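Local coordinates for serine protease pet (Escherichia coli, PDB 4OM9), which acts as a secreted serine protease enterotoxin of enteroaggregative E. coli, an autotransporter passenger that probably cleaves the host protein alpha-fodrin, at residues 46-51 and 220-225. Residues are numbered along the deposited sequence; the frame is centred on the assembly and turned at random.
Sequences PVPDFS and DKWVLL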
ATOM      1  N   PRO A  46     -11.439  15.019  13.788  1.00 50.02           N
ATOM      2  CA  PRO A  46     -11.369  14.139  12.615  1.00 47.71           C
ATOM      3  C   PRO A  46     -12.103  14.768  11.445  1.00 43.00           C
ATOM      4  O   PRO A  46     -13.075  15.485  11.665  1.00 39.84           O
ATOM      5  CB  PRO A  46     -12.079  12.859  13.077  1.00 46.23           C
ATOM      6  CG  PRO A  46     -12.147  12.959  14.570  1.00 46.08           C
ATOM      7  CD  PRO A  46     -12.226  14.418  14.875  1.00 48.75           C
ATOM      8  N   VAL A  47     -11.642  14.520  10.227  1.00 36.98           N
ATOM      9  CA  VAL A  47     -12.387  14.945   9.049  1.00 34.98           C
ATOM     10  C   VAL A  47     -13.723  14.217   9.008  1.00 32.47           C
ATOM     11  O   VAL A  47     -13.783  13.011   9.230  1.00 33.68           O
ATOM     12  CB  VAL A  47     -11.603  14.674   7.742  1.00 34.86           C
ATOM     13  CG1 VAL A  47     -12.417  15.054   6.518  1.00 31.85           C
ATOM     14  CG2 VAL A  47     -10.282  15.431   7.757  1.00 33.79           C
ATOM     15  N   PRO A  48     -14.804  14.949   8.731  1.00 34.62           N
ATOM     16  CA  PRO A  48     -16.116  14.295   8.602  1.00 34.62           C
ATOM     17  C   PRO A  48     -16.143  13.284   7.468  1.00 36.33           C
ATOM     18  O   PRO A  48     -15.303  13.335   6.565  1.00 38.79           O
ATOM     19  CB  PRO A  48     -17.071  15.456   8.294  1.00 36.44           C
ATOM     20  CG  PRO A  48     -16.342  16.696   8.786  1.00 38.36           C
ATOM     21  CD  PRO A  48     -14.879  16.411   8.577  1.00 35.56           C
ATOM     22  N   ASP A  49     -17.095  12.359   7.525  1.00 37.93           N
ATOM     23  CA  ASP A  49     -17.428  11.547   6.371  1.00 37.95           C
ATOM     24  C   ASP A  49     -18.572  12.257   5.669  1.00 35.42           C
ATOM     25  O   ASP A  49     -19.692  12.332   6.185  1.00 34.31           O
ATOM     26  CB  ASP A  49     -17.811  10.119   6.781  1.00 39.63           C
ATOM     27  CG  ASP A  49     -18.108   9.210   5.583  1.00 41.39           C
ATOM     28  OD1 ASP A  49     -18.661   9.680   4.566  1.00 44.94           O
ATOM     29  OD2 ASP A  49     -17.788   8.004   5.664  1.00 46.37           O
ATOM     30  N   PHE A  50     -18.296  12.786   4.492  1.00 28.18           N
ATOM     31  CA  PHE A  50     -19.326  13.472   3.733  1.00 27.61           C
ATOM     32  C   PHE A  50     -20.132  12.591   2.764  1.00 27.99           C
ATOM     33  O   PHE A  50     -20.828  13.116   1.886  1.00 28.83           O
ATOM     34  CB  PHE A  50     -18.706  14.612   2.947  1.00 27.62           C
ATOM     35  CG  PHE A  50     -18.075  15.654   3.809  1.00 28.34           C
ATOM     36  CD1 PHE A  50     -18.837  16.354   4.735  1.00 28.64           C
ATOM     37  CD2 PHE A  50     -16.714  15.947   3.689  1.00 28.84           C
ATOM     38  CE1 PHE A  50     -18.261  17.321   5.526  1.00 29.41           C
ATOM     39  CE2 PHE A  50     -16.135  16.931   4.476  1.00 29.59           C
ATOM     40  CZ  PHE A  50     -16.902  17.620   5.394  1.00 29.89           C
ATOM     41  N   SER A  51     -20.075  11.274   2.908  1.00 32.40           N
ATOM     42  CA  SER A  51     -20.760  10.440   1.915  1.00 31.61           C
ATOM     43  C   SER A  51     -22.301  10.425   2.060  1.00 27.62           C
ATOM     44  O   SER A  51     -22.974   9.913   1.191  1.00 26.79           O
ATOM     45  CB  SER A  51     -20.219   9.013   1.944  1.00 34.66           C
ATOM     46  OG  SER A  51     -20.282   8.460   3.242  1.00 39.06           O
ATOM     47  N   ASP A 220     -17.778  11.670  20.331  1.00 54.22           N
ATOM     48  CA  ASP A 220     -16.734  11.678  19.311  1.00 55.78           C
ATOM     49  C   ASP A 220     -17.291  11.284  17.944  1.00 53.09           C
ATOM     50  O   ASP A 220     -16.917  10.262  17.363  1.00 50.23           O
ATOM     51  CB  ASP A 220     -15.587  10.758  19.726  1.00 52.92           C
ATOM     52  CG  ASP A 220     -15.062  11.084  21.119  1.00 67.15           C
ATOM     53  OD1 ASP A 220     -14.347  12.106  21.276  1.00 57.35           O
ATOM     54  OD2 ASP A 220     -15.382  10.320  22.060  1.00 69.60           O
ATOM     55  N   LYS A 221     -18.204  12.111  17.444  1.00 49.90           N
ATOM     56  CA  LYS A 221     -18.851  11.853  16.168  1.00 43.64           C
ATOM     57  C   LYS A 221     -19.397  13.123  15.534  1.00 38.40           C
ATOM     58  O   LYS A 221     -19.869  14.020  16.221  1.00 36.22           O
ATOM     59  CB  LYS A 221     -19.985  10.849  16.348  1.00 43.73           C
ATOM     60  CG  LYS A 221     -21.034  11.287  17.363  1.00 42.92           C
ATOM     61  CD  LYS A 221     -22.287  10.436  17.260  1.00 39.42           C
ATOM     62  CE  LYS A 221     -23.389  10.952  18.184  1.00 41.12           C
ATOM     63  NZ  LYS A 221     -24.636  10.146  18.037  1.00 36.90           N
ATOM     64  N   TRP A 222     -19.349  13.180  14.211  1.00 36.40           N
ATOM     65  CA  TRP A 222     -19.984  14.265  13.477  1.00 34.10           C
ATOM     66  C   TRP A 222     -21.501  14.082  13.391  1.00 33.86           C
ATOM     67  O   TRP A 222     -22.021  12.987  13.132  1.00 33.49           O
ATOM     68  CB  TRP A 222     -19.387  14.382  12.077  1.00 32.98           C
ATOM     69  CG  TRP A 222     -18.002  14.924  12.116  1.00 33.79           C
ATOM     70  CD1 TRP A 222     -16.851  14.211  12.121  1.00 34.80           C
ATOM     71  CD2 TRP A 222     -17.630  16.297  12.191  1.00 36.21           C
ATOM     72  NE1 TRP A 222     -15.770  15.054  12.175  1.00 37.71           N
ATOM     73  CE2 TRP A 222     -16.221  16.347  12.223  1.00 37.87           C
ATOM     74  CE3 TRP A 222     -18.352  17.499  12.228  1.00 33.65           C
ATOM     75  CZ2 TRP A 222     -15.511  17.544  12.294  1.00 39.25           C
ATOM     76  CZ3 TRP A 222     -17.654  18.685  12.298  1.00 34.11           C
ATOM     77  CH2 TRP A 222     -16.239  18.701  12.328  1.00 40.64           C
ATOM     78  N   VAL A 223     -22.197  15.186  13.587  1.00 33.32           N
ATOM     79  CA  VAL A 223     -23.619  15.171  13.768  1.00 35.74           C
ATOM     80  C   VAL A 223     -24.186  16.140  12.767  1.00 33.51           C
ATOM     81  O   VAL A 223     -23.579  17.167  12.508  1.00 32.83           O
ATOM     82  CB  VAL A 223     -23.959  15.552  15.234  1.00 39.40           C
ATOM     83  CG1 VAL A 223     -25.261  16.329  15.362  1.00 38.31           C
ATOM     84  CG2 VAL A 223     -23.917  14.315  16.116  1.00 40.71           C
ATOM     85  N   LEU A 224     -25.331  15.814  12.179  1.00 29.22           N
ATOM     86  CA  LEU A 224     -25.984  16.748  11.282  1.00 27.83           C
ATOM     87  C   LEU A 224     -26.644  17.884  12.069  1.00 33.01           C
ATOM     88  O   LEU A 224     -27.671  17.656  12.705  1.00 33.46           O
ATOM     89  CB  LEU A 224     -27.034  16.033  10.455  1.00 24.74           C
ATOM     90  CG  LEU A 224     -27.708  16.823   9.340  1.00 26.94           C
ATOM     91  CD1 LEU A 224     -26.719  17.104   8.212  1.00 25.26           C
ATOM     92  CD2 LEU A 224     -28.913  16.021   8.840  1.00 27.94           C
ATOM     93  N   LEU A 225     -26.074  19.090  12.017  1.00 27.93           N
ATOM     94  CA  LEU A 225     -26.637  20.251  12.736  1.00 28.95           C
ATOM     95  C   LEU A 225     -27.981  20.668  12.163  1.00 30.93           C
ATOM     96  O   LEU A 225     -28.942  20.960  12.894  1.00 30.24           O
ATOM     97  CB  LEU A 225     -25.692  21.457  12.683  1.00 28.00           C
ATOM     98  CG  LEU A 225     -26.256  22.756  13.310  1.00 32.03           C
ATOM     99  CD1 LEU A 225     -25.988  22.778  14.806  1.00 32.61           C
ATOM    100  CD2 LEU A 225     -25.678  24.038  12.674  1.00 31.36           C
TER
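Trp222 reaches from strand 221-232 to the loop 46-51, and every close contact between the two runs through its indole. From CB, which points at the loop, the ring extends toward Pro46 and Pro48 because CG is anti to the carbonyl carbon (chi1 -71°). Trp222 CG lies 4.0 Å from Pro48 CB, and Trp222 CD1, next along the five-membered ring, comes within 3.6 Å of Pro48 CA. Trp222 NE1 then gives its hydrogen to Pro46 O, 2.8 Å away. The oxygen sits at the indole edge, close to the ring plane, but the bond is bent: the N-H...O angle is 138°, and NE1 stands well above the carbonyl plane of Pro46. At the ring fusion, Trp222 CE2 meets Pro48 CG at 3.5 Å, and CD2 lies beneath the same proline. Farther out, Trp222 CZ2 lies near both partners, with Pro46 O 3.3 Å from it at the edge and Pro48 CG over the face. This is a CH-pi contact: Pro48 CG stands 3.6 Å from the centroid of the six-membered ring of Trp222, almost straight above it. Pro48 is packed on a second aromatic too, since its CB lies over the rim of the Phe50 ring. Phe215 of strand 211-216 and Phe148 of strand 143-151 also meet the indole, placing the contact in the aromatic packing of the protease domain rather than on the beta-helix. Edge and face thus do different work: the polar N-H is satisfied by a backbone carbonyl, while the electron-rich face receives the CG methylene of Pro48, and together they probably limit how far the indole can turn.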